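Local coordinates for BepE protein (Bartonella henselae str. Houston-1, PDB 4YK3) that is a Bartonella effector carried by a VirB type IV secretion system, its BID domain, crystallised here, probably serving as the signal for that transport, at residues V62-S73 and L113-Q124; V76-A87 and R99-C110. One frame throughout, in Å; residues are numbered along the deposited sequence.

Contact 1. Residues V62-S73 and L113-Q124; sequences VLQKPSEGEDLS and LDGYTSAVTQAQ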
loop_
_atom_site.group_PDB
_atom_site.type_symbol
_atom_site.label_atom_id
_atom_site.label_comp_id
_atom_site.label_asym_id
_atom_site.label_seq_id
_atom_site.Cartn_x
_atom_site.Cartn_y
_atom_site.Cartn_z
ATOM N N VAL A 62 2.062 -3.467 8.190
ATOM C CA VAL A 62 1.091 -2.473 8.591
ATOM C C VAL A 62 -0.185 -3.133 9.141
ATOM O O VAL A 62 -0.757 -2.638 10.101
ATOM C CB VAL A 62 0.796 -1.523 7.431
ATOM C CG1 VAL A 62 -0.412 -0.654 7.733
ATOM C CG2 VAL A 62 2.028 -0.661 7.158
ATOM N N LEU A 63 -0.610 -4.257 8.570
ATOM C CA LEU A 63 -1.749 -4.986 9.138
ATOM C C LEU A 63 -1.522 -5.303 10.613
ATOM O O LEU A 63 -2.425 -5.129 11.422
ATOM C CB LEU A 63 -2.034 -6.282 8.370
ATOM C CG LEU A 63 -2.691 -6.131 6.997
ATOM C CD1 LEU A 63 -3.142 -7.478 6.451
ATOM C CD2 LEU A 63 -3.869 -5.166 7.081
ATOM N N GLN A 64 -0.314 -5.737 10.966
ATOM C CA GLN A 64 -0.017 -6.069 12.358
ATOM C C GLN A 64 0.057 -4.828 13.239
ATOM O O GLN A 64 -0.270 -4.892 14.417
ATOM C CB GLN A 64 1.293 -6.863 12.467
ATOM C CG GLN A 64 1.272 -8.218 11.757
ATOM C CD GLN A 64 0.142 -9.137 12.235
ATOM O OE1 GLN A 64 -0.371 -8.998 13.348
ATOM N NE2 GLN A 64 -0.245 -10.079 11.386
ATOM N N LYS A 65 0.482 -3.700 12.676
ATOM C CA LYS A 65 0.540 -2.453 13.439
ATOM C C LYS A 65 0.124 -1.258 12.588
ATOM O O LYS A 65 0.960 -0.557 12.026
ATOM C CB LYS A 65 1.944 -2.235 14.017
ATOM C CG LYS A 65 2.023 -1.074 15.007
ATOM C CD LYS A 65 3.368 -1.004 15.729
ATOM C CE LYS A 65 3.643 -2.257 16.549
ATOM N NZ LYS A 65 4.972 -2.217 17.230
ATOM N N PRO A 66 -1.193 -1.015 12.495
ATOM C CA PRO A 66 -1.761 0.037 11.637
ATOM C C PRO A 66 -1.149 1.422 11.859
ATOM O O PRO A 66 -1.100 2.241 10.937
ATOM C CB PRO A 66 -3.242 0.027 12.022
ATOM C CG PRO A 66 -3.492 -1.389 12.466
ATOM C CD PRO A 66 -2.236 -1.836 13.141
ATOM N N SER A 67 -0.671 1.661 13.074
ATOM C CA SER A 67 -0.089 2.944 13.446
ATOM C C SER A 67 1.178 3.262 12.650
ATOM O O SER A 67 1.638 4.400 12.650
ATOM C CB SER A 67 0.231 2.963 14.941
ATOM O OG SER A 67 1.325 2.104 15.232
ATOM N N GLU A 68 1.748 2.263 11.985
ATOM C CA GLU A 68 2.923 2.489 11.145
ATOM C C GLU A 68 2.545 2.767 9.697
ATOM O O GLU A 68 3.409 3.017 8.856
ATOM C CB GLU A 68 3.861 1.287 11.211
ATOM C CG GLU A 68 4.527 1.093 12.568
ATOM C CD GLU A 68 5.316 -0.196 12.641
ATOM O OE1 GLU A 68 5.475 -0.848 11.588
ATOM O OE2 GLU A 68 5.774 -0.562 13.744
ATOM N N GLY A 69 1.253 2.716 9.397
ATOM C CA GLY A 69 0.802 2.981 8.045
ATOM C C GLY A 69 1.125 4.390 7.585
ATOM O O GLY A 69 1.539 4.595 6.444
ATOM N N GLU A 70 0.936 5.366 8.467
ATOM C CA GLU A 70 1.222 6.751 8.103
ATOM C C GLU A 70 2.693 6.888 7.719
ATOM O O GLU A 70 3.022 7.559 6.754
ATOM C CB GLU A 70 0.872 7.716 9.242
ATOM C CG GLU A 70 0.667 9.143 8.762
ATOM C CD GLU A 70 0.176 10.089 9.859
ATOM O OE1 GLU A 70 -0.718 9.696 10.645
ATOM O OE2 GLU A 70 0.679 11.236 9.926
ATOM N N ASP A 71 3.568 6.226 8.466
ATOM C CA ASP A 71 4.989 6.279 8.181
ATOM C C ASP A 71 5.292 5.709 6.803
ATOM O O ASP A 71 6.002 6.329 6.016
ATOM C CB ASP A 71 5.776 5.528 9.244
ATOM C CG ASP A 71 5.767 6.243 10.574
ATOM O OD1 ASP A 71 5.760 7.492 10.563
ATOM O OD2 ASP A 71 5.763 5.561 11.625
ATOM N N LEU A 72 4.755 4.529 6.517
ATOM C CA LEU A 72 4.972 3.897 5.224
ATOM C C LEU A 72 4.509 4.834 4.099
ATOM O O LEU A 72 5.193 5.018 3.096
ATOM C CB LEU A 72 4.232 2.564 5.151
ATOM C CG LEU A 72 4.212 1.938 3.765
ATOM C CD1 LEU A 72 5.656 1.679 3.293
ATOM C CD2 LEU A 72 3.382 0.660 3.785
ATOM N N SER A 73 3.362 5.460 4.298
ATOM C CA SER A 73 2.842 6.381 3.305
ATOM C C SER A 73 3.788 7.559 3.047
ATOM O O SER A 73 4.053 7.900 1.896
ATOM C CB SER A 73 1.478 6.898 3.740
ATOM O OG SER A 73 0.621 6.958 2.624
ATOM N N LEU A 113 -1.477 3.910 -1.930
ATOM C CA LEU A 113 -0.866 3.613 -0.641
ATOM C C LEU A 113 -1.553 4.330 0.515
ATOM O O LEU A 113 -1.748 3.746 1.584
ATOM C CB LEU A 113 0.615 3.980 -0.670
ATOM C CG LEU A 113 1.480 3.457 0.477
ATOM C CD1 LEU A 113 1.393 1.950 0.597
ATOM C CD2 LEU A 113 2.931 3.865 0.222
ATOM N N ASP A 114 -1.890 5.600 0.299
ATOM C CA ASP A 114 -2.733 6.349 1.220
ATOM C C ASP A 114 -4.052 5.627 1.442
ATOM O O ASP A 114 -4.518 5.508 2.566
ATOM C CB ASP A 114 -3.013 7.755 0.688
ATOM C CG ASP A 114 -1.848 8.682 0.877
ATOM O OD1 ASP A 114 -0.708 8.181 0.916
ATOM O OD2 ASP A 114 -2.065 9.911 0.975
ATOM N N GLY A 115 -4.657 5.175 0.348
ATOM C CA GLY A 115 -5.892 4.410 0.404
ATOM C C GLY A 115 -5.735 3.131 1.218
ATOM O O GLY A 115 -6.574 2.831 2.074
ATOM N N TYR A 116 -4.653 2.390 0.965
ATOM C CA TYR A 116 -4.379 1.174 1.725
ATOM C C TYR A 116 -4.248 1.435 3.227
ATOM O O TYR A 116 -4.903 0.770 4.038
ATOM C CB TYR A 116 -3.093 0.487 1.230
ATOM C CG TYR A 116 -2.755 -0.736 2.053
ATOM C CD1 TYR A 116 -3.430 -1.946 1.856
ATOM C CD2 TYR A 116 -1.791 -0.682 3.046
ATOM C CE1 TYR A 116 -3.131 -3.073 2.623
ATOM C CE2 TYR A 116 -1.496 -1.798 3.831
ATOM C CZ TYR A 116 -2.163 -2.985 3.611
ATOM O OH TYR A 116 -1.857 -4.079 4.382
ATOM N N THR A 117 -3.385 2.377 3.603
ATOM C CA THR A 117 -3.074 2.562 5.018
ATOM C C THR A 117 -4.266 3.190 5.759
ATOM O O THR A 117 -4.519 2.871 6.922
ATOM C CB THR A 117 -1.789 3.411 5.221
ATOM O OG1 THR A 117 -1.933 4.679 4.574
ATOM C CG2 THR A 117 -0.579 2.689 4.634
ATOM N N SER A 118 -5.015 4.056 5.086
ATOM C CA SER A 118 -6.242 4.583 5.686
ATOM C C SER A 118 -7.296 3.483 5.848
ATOM O O SER A 118 -8.003 3.435 6.858
ATOM C CB SER A 118 -6.808 5.725 4.848
ATOM O OG SER A 118 -5.861 6.771 4.742
ATOM N N ALA A 119 -7.405 2.597 4.861
ATOM C CA ALA A 119 -8.395 1.524 4.947
ATOM C C ALA A 119 -8.046 0.566 6.085
ATOM O O ALA A 119 -8.930 0.093 6.796
ATOM C CB ALA A 119 -8.496 0.779 3.641
ATOM N N VAL A 120 -6.756 0.285 6.251
ATOM C CA VAL A 120 -6.296 -0.557 7.353
ATOM C C VAL A 120 -6.620 0.086 8.700
ATOM O O VAL A 120 -7.128 -0.566 9.620
ATOM C CB VAL A 120 -4.778 -0.841 7.261
ATOM C CG1 VAL A 120 -4.297 -1.489 8.549
ATOM C CG2 VAL A 120 -4.458 -1.723 6.058
ATOM N N THR A 121 -6.305 1.365 8.824
ATOM C CA THR A 121 -6.602 2.092 10.049
ATOM C C THR A 121 -8.115 2.142 10.285
ATOM O O THR A 121 -8.590 1.929 11.392
ATOM C CB THR A 121 -6.015 3.520 9.992
ATOM O OG1 THR A 121 -4.588 3.439 10.133
ATOM C CG2 THR A 121 -6.598 4.405 11.105
ATOM N N GLN A 122 -8.868 2.381 9.220
ATOM C CA GLN A 122 -10.321 2.482 9.317
ATOM C C GLN A 122 -10.941 1.136 9.680
ATOM O O GLN A 122 -11.965 1.076 10.351
ATOM C CB GLN A 122 -10.870 3.014 7.996
ATOM C CG GLN A 122 -12.363 3.092 7.846
ATOM C CD GLN A 122 -12.745 3.680 6.490
ATOM O OE1 GLN A 122 -13.350 4.749 6.417
ATOM N NE2 GLN A 122 -12.365 2.990 5.410
ATOM N N ALA A 123 -10.300 0.049 9.261
ATOM C CA ALA A 123 -10.848 -1.280 9.523
ATOM C C ALA A 123 -10.593 -1.679 10.961
ATOM O O ALA A 123 -11.466 -2.264 11.604
ATOM C CB ALA A 123 -10.253 -2.315 8.572
ATOM N N GLN A 124 -9.392 -1.368 11.454
ATOM C CA GLN A 124 -9.018 -1.680 12.832
ATOM C C GLN A 124 -9.970 -0.991 13.788
ATOM O O GLN A 124 -10.406 -1.569 14.780
ATOM C CB GLN A 124 -7.581 -1.244 13.145
ATOM C CG GLN A 124 -7.198 -1.505 14.607
ATOM C CD GLN A 124 -5.864 -0.895 15.009
ATOM O OE1 GLN A 124 -5.578 0.268 14.709
ATOM N NE2 GLN A 124 -5.035 -1.687 15.688
HETATM O O HOH W 1 -2.467 2.094 8.213
HETATM O O HOH W 2 1.764 7.944 -0.125
#
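V120 of helix 97-129 is central to one apolar cluster of this buried contact. Its CG2 lies 3.6 Å from L63 CD2, and its CG1 meets P66 CB at 3.9 Å, V62 and, less closely, L63, an arrangement set by a first torsion of 169° that puts CG1 anti to the backbone N. L63 also bears on the phenol end of Y116, whose OH is hydrogen-bonded to the carbonyl of M59. Toward the other end, L72 CD2 and L113 CD1 meet at 4.0 Å, the two side chains crossing at about a right angle. The packing belongs to the four-helix bundle of the BID domain: helix 69-73 runs antiparallel to helix 113-124, at 178°, with axes 9.1 Å apart. G69 permits the closest backbone approach, its CA 4.9 Å from that of T117, and the methyl CG2 of T117 rests against the G69 carbonyl oxygen. Two waters join the segments. One lies between P66 O and T117 O, near T121 OG1, its distance to T117 O being short enough to be doubtful in detail. A second sits between S73 O and D114 OD1, beside a close approach of 2.5 Å between S73 OG and D114 OD1.

Contact 2. Residues V76-A87 and R99-C110; sequences VAENPTSVHKLA and RRQAEEGFMHLC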
loop_
_atom_site.group_PDB
_atom_site.type_symbol
_atom_site.label_atom_id
_atom_site.label_comp_id
_atom_site.label_asym_id
_atom_site.label_seq_id
_atom_site.Cartn_x
_atom_site.Cartn_y
_atom_site.Cartn_z
ATOM N N VAL A 76 7.191 6.578 1.184
ATOM C CA VAL A 76 7.109 6.366 -0.249
ATOM C C VAL A 76 6.845 7.686 -0.957
ATOM O O VAL A 76 7.415 7.939 -2.007
ATOM C CB VAL A 76 6.050 5.321 -0.589
ATOM C CG1 VAL A 76 5.733 5.315 -2.086
ATOM C CG2 VAL A 76 6.542 3.958 -0.157
ATOM N N ALA A 77 6.028 8.550 -0.364
ATOM C CA ALA A 77 5.662 9.778 -1.049
ATOM C C ALA A 77 6.796 10.777 -1.025
ATOM O O ALA A 77 6.983 11.536 -1.966
ATOM C CB ALA A 77 4.390 10.397 -0.432
ATOM N N GLU A 78 7.557 10.809 0.057
ATOM C CA GLU A 78 8.558 11.858 0.129
ATOM C C GLU A 78 9.974 11.320 -0.053
ATOM O O GLU A 78 10.918 12.072 -0.170
ATOM C CB GLU A 78 8.402 12.639 1.426
ATOM C CG GLU A 78 7.281 13.690 1.278
ATOM C CD GLU A 78 7.508 14.669 0.086
ATOM O OE1 GLU A 78 8.669 15.112 -0.120
ATOM O OE2 GLU A 78 6.533 15.002 -0.643
ATOM N N ASN A 79 10.115 10.011 -0.122
ATOM C CA ASN A 79 11.424 9.474 -0.458
ATOM C C ASN A 79 11.302 8.172 -1.195
ATOM O O ASN A 79 11.721 7.146 -0.699
ATOM C CB ASN A 79 12.264 9.291 0.794
ATOM C CG ASN A 79 13.729 9.128 0.471
ATOM O OD1 ASN A 79 14.121 9.135 -0.703
ATOM N ND2 ASN A 79 14.543 8.992 1.497
ATOM N N PRO A 80 10.733 8.213 -2.401
ATOM C CA PRO A 80 10.396 6.970 -3.098
ATOM C C PRO A 80 11.602 6.069 -3.428
ATOM O O PRO A 80 11.439 4.842 -3.430
ATOM C CB PRO A 80 9.720 7.456 -4.380
ATOM C CG PRO A 80 10.116 8.906 -4.544
ATOM C CD PRO A 80 10.391 9.424 -3.174
ATOM N N THR A 81 12.783 6.642 -3.658
ATOM C CA THR A 81 13.940 5.826 -4.012
ATOM C C THR A 81 14.611 5.184 -2.793
ATOM O O THR A 81 15.551 4.395 -2.939
ATOM C CB THR A 81 15.004 6.631 -4.807
ATOM O OG1 THR A 81 15.469 7.739 -4.044
ATOM C CG2 THR A 81 14.441 7.127 -6.132
ATOM N N SER A 82 14.129 5.498 -1.598
ATOM C CA SER A 82 14.603 4.814 -0.392
ATOM C C SER A 82 14.059 3.391 -0.348
ATOM O O SER A 82 14.487 2.578 0.434
ATOM C CB SER A 82 14.164 5.552 0.867
ATOM O OG SER A 82 12.776 5.343 1.090
ATOM N N VAL A 83 13.096 3.117 -1.212
ATOM C CA VAL A 83 12.417 1.843 -1.226
ATOM C C VAL A 83 12.986 0.931 -2.323
ATOM O O VAL A 83 13.205 -0.259 -2.106
ATOM C CB VAL A 83 10.884 2.087 -1.394
ATOM C CG1 VAL A 83 10.205 0.893 -1.901
ATOM C CG2 VAL A 83 10.271 2.521 -0.075
ATOM N N HIS A 84 13.255 1.497 -3.490
ATOM C CA HIS A 84 13.646 0.717 -4.663
ATOM C C HIS A 84 14.012 1.733 -5.734
ATOM O O HIS A 84 13.584 2.888 -5.649
ATOM C CB HIS A 84 12.491 -0.202 -5.128
ATOM C CG HIS A 84 12.884 -1.216 -6.153
ATOM N ND1 HIS A 84 13.013 -0.912 -7.495
ATOM C CD2 HIS A 84 13.138 -2.542 -6.043
ATOM C CE1 HIS A 84 13.367 -2.002 -8.157
ATOM N NE2 HIS A 84 13.454 -3.002 -7.299
ATOM N N LYS A 85 14.802 1.337 -6.729
ATOM C CA LYS A 85 15.101 2.262 -7.821
ATOM C C LYS A 85 13.882 2.404 -8.746
ATOM O O LYS A 85 13.032 1.499 -8.859
ATOM C CB LYS A 85 16.339 1.815 -8.621
ATOM C CG LYS A 85 16.059 0.899 -9.798
ATOM C CD LYS A 85 17.309 0.701 -10.682
ATOM C CE LYS A 85 16.946 -0.003 -11.985
ATOM N NZ LYS A 85 15.998 0.809 -12.851
ATOM N N LEU A 86 13.784 3.567 -9.376
ATOM C CA LEU A 86 12.712 3.830 -10.338
ATOM C C LEU A 86 12.895 2.962 -11.558
ATOM O O LEU A 86 14.005 2.797 -12.016
ATOM C CB LEU A 86 12.705 5.305 -10.756
ATOM C CG LEU A 86 12.504 6.243 -9.571
ATOM C CD1 LEU A 86 12.550 7.691 -10.040
ATOM C CD2 LEU A 86 11.178 5.890 -8.894
ATOM N N ALA A 87 11.806 2.427 -12.096
ATOM C CA ALA A 87 11.893 1.688 -13.343
ATOM C C ALA A 87 12.482 2.547 -14.461
ATOM O O ALA A 87 12.396 3.772 -14.432
ATOM C CB ALA A 87 10.528 1.165 -13.749
ATOM N N ARG A 99 10.591 4.656 -17.614
ATOM C CA ARG A 99 10.772 5.741 -16.651
ATOM C C ARG A 99 9.656 6.775 -16.756
ATOM O O ARG A 99 9.190 7.302 -15.756
ATOM C CB ARG A 99 12.119 6.432 -16.856
ATOM C CG ARG A 99 12.293 7.704 -16.012
ATOM C CD ARG A 99 12.255 7.367 -14.525
ATOM N NE ARG A 99 13.260 6.359 -14.186
ATOM C CZ ARG A 99 14.459 6.623 -13.669
ATOM N NH1 ARG A 99 15.296 5.617 -13.385
ATOM N NH2 ARG A 99 14.824 7.878 -13.427
ATOM N N ARG A 100 9.241 7.070 -17.981
ATOM C CA ARG A 100 8.167 8.016 -18.188
ATOM C C ARG A 100 6.900 7.456 -17.537
ATOM O O ARG A 100 6.189 8.169 -16.840
ATOM C CB ARG A 100 7.951 8.293 -19.683
ATOM N N GLN A 101 6.640 6.171 -17.732
ATOM C CA GLN A 101 5.490 5.555 -17.083
ATOM C C GLN A 101 5.647 5.533 -15.566
ATOM O O GLN A 101 4.683 5.732 -14.837
ATOM C CB GLN A 101 5.275 4.146 -17.604
ATOM C CG GLN A 101 5.007 4.116 -19.075
ATOM C CD GLN A 101 4.545 2.765 -19.518
ATOM O OE1 GLN A 101 3.595 2.209 -18.957
ATOM N NE2 GLN A 101 5.217 2.211 -20.520
ATOM N N ALA A 102 6.867 5.318 -15.084
ATOM C CA ALA A 102 7.098 5.354 -13.644
ATOM C C ALA A 102 6.747 6.728 -13.073
ATOM O O ALA A 102 6.057 6.819 -12.061
ATOM C CB ALA A 102 8.538 5.005 -13.320
ATOM N N GLU A 103 7.229 7.792 -13.716
ATOM C CA GLU A 103 6.973 9.147 -13.220
ATOM C C GLU A 103 5.496 9.475 -13.214
ATOM O O GLU A 103 4.982 10.067 -12.250
ATOM C CB GLU A 103 7.714 10.185 -14.055
ATOM C CG GLU A 103 9.216 10.113 -13.907
ATOM C CD GLU A 103 9.904 11.214 -14.678
ATOM O OE1 GLU A 103 9.195 12.044 -15.282
ATOM O OE2 GLU A 103 11.148 11.255 -14.674
ATOM N N GLU A 104 4.824 9.074 -14.292
ATOM C CA GLU A 104 3.393 9.289 -14.458
ATOM C C GLU A 104 2.610 8.516 -13.395
ATOM O O GLU A 104 1.630 9.005 -12.842
ATOM C CB GLU A 104 2.953 8.867 -15.863
ATOM N N GLY A 105 3.081 7.316 -13.084
ATOM C CA GLY A 105 2.402 6.473 -12.120
ATOM C C GLY A 105 2.670 6.783 -10.661
ATOM O O GLY A 105 1.939 6.296 -9.795
ATOM N N PHE A 106 3.704 7.582 -10.380
ATOM C CA PHE A 106 4.089 7.846 -8.995
ATOM C C PHE A 106 2.926 8.393 -8.146
ATOM O O PHE A 106 2.711 7.928 -7.027
ATOM C CB PHE A 106 5.259 8.814 -8.937
ATOM C CG PHE A 106 5.722 9.104 -7.543
ATOM C CD1 PHE A 106 6.078 8.065 -6.695
ATOM C CD2 PHE A 106 5.806 10.412 -7.082
ATOM C CE1 PHE A 106 6.505 8.305 -5.402
ATOM C CE2 PHE A 106 6.232 10.678 -5.776
ATOM C CZ PHE A 106 6.588 9.622 -4.938
ATOM N N MET A 107 2.190 9.372 -8.682
ATOM C CA MET A 107 1.043 9.963 -7.992
ATOM C C MET A 107 -0.000 8.915 -7.652
ATOM O O MET A 107 -0.585 8.942 -6.577
ATOM C CB MET A 107 0.395 11.065 -8.840
ATOM C CG MET A 107 -0.780 11.781 -8.157
ATOM S SD MET A 107 -1.808 12.829 -9.254
ATOM C CE MET A 107 -2.789 11.576 -10.087
ATOM N N HIS A 108 -0.242 8.001 -8.582
ATOM C CA HIS A 108 -1.228 6.969 -8.358
ATOM C C HIS A 108 -0.733 5.991 -7.300
ATOM O O HIS A 108 -1.527 5.444 -6.536
ATOM C CB HIS A 108 -1.550 6.260 -9.670
ATOM C CG HIS A 108 -2.218 7.150 -10.664
ATOM N ND1 HIS A 108 -1.582 7.614 -11.797
ATOM C CD2 HIS A 108 -3.453 7.706 -10.670
ATOM C CE1 HIS A 108 -2.407 8.394 -12.472
ATOM N NE2 HIS A 108 -3.548 8.465 -11.811
ATOM N N LEU A 109 0.582 5.802 -7.225
ATOM C CA LEU A 109 1.124 4.871 -6.245
ATOM C C LEU A 109 0.909 5.464 -4.853
ATOM O O LEU A 109 0.491 4.768 -3.931
ATOM C CB LEU A 109 2.607 4.576 -6.515
ATOM C CG LEU A 109 3.402 3.912 -5.392
ATOM C CD1 LEU A 109 2.833 2.532 -5.045
ATOM C CD2 LEU A 109 4.911 3.824 -5.696
ATOM N N CYS A 110 1.164 6.760 -4.718
ATOM C CA CYS A 110 0.960 7.448 -3.444
ATOM C C CYS A 110 -0.515 7.432 -2.989
ATOM O O CYS A 110 -0.801 7.175 -1.821
ATOM C CB CYS A 110 1.465 8.885 -3.548
ATOM S SG CYS A 110 3.248 8.927 -3.835
#
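The backbones of 76-87 and 99-110 come together at the two ends of the contact, A77 CA lying 5.8 Å from C110 CA and A87 CA 5.4 Å from R99 CA. Between these points the first segment leaves helix 69-78 at N79, passes through a short 3-10 turn at 80-82 and runs on as loop, extended from H84 to A87, while the second is helical from end to end.

F106 makes the main side-chain contact between these points. Its CG is anti to the backbone N (chi1 -179°), which sends the ring out from the helix toward the end of helix 69-78. There the ring edge faces the carbonyl oxygens of V76 and A77, both near the ring plane, with V76 O 3.5 Å from F106 CZ. P80 CB comes obliquely to F106 CE1, and C110 SG lies over one face, offset toward the rim. The same sulfur packs against A77 CB, while V76 CG1 meets L109 CD2 more deeply in the bundle, where L109 also touches W44 and V48 of helix 32-49.

At the far end R99 folds back through bends at chi2 and chi3, bringing its guanidinium to the loop. NE donates to A87 O at 2.7 Å, nearly straight at 169° and close to the guanidinium plane, although it is tilted from the plane of the carbonyl. NH1 makes a weak bond to L86 O and another hydrogen bond to G88 O. L86 CB lies over one guanidinium face, 3.4 Å above the plane and offset toward the rim.

Held firmly by A87 O, with G88 O and, weakly, L86 O on NH1, the guanidinium is restrained in both position and rotation. Its charge is probably eased by the carbonyl dipoles, which may also temper the nearness of K85 NZ, itself a donor to L86 O.

How the contacts relate
Contacts 1 and 2 illustrate how one long helix can organise successive parts of a chain. Both use helices 97-129 and 69-78; contact 1 adds the end of helix 56-64, contact 2 the loop after helix 69-78. Their centres lie 19 Å apart on opposite sides of the chain's centre. In sequence they are nested: 76-87 and 99-110 fall inside the loop closed by 62-73 and 113-124, with the small hairpin of strands 90-91 and 94-95 innermost. The two meet where L113 CD2 packs 3.5 Å from V76 CB. In the BID domain of this longer effector, contact 1 thus belongs to the bundle interior, whereas contact 2 carries the packing onward to the loop leading into the hairpin.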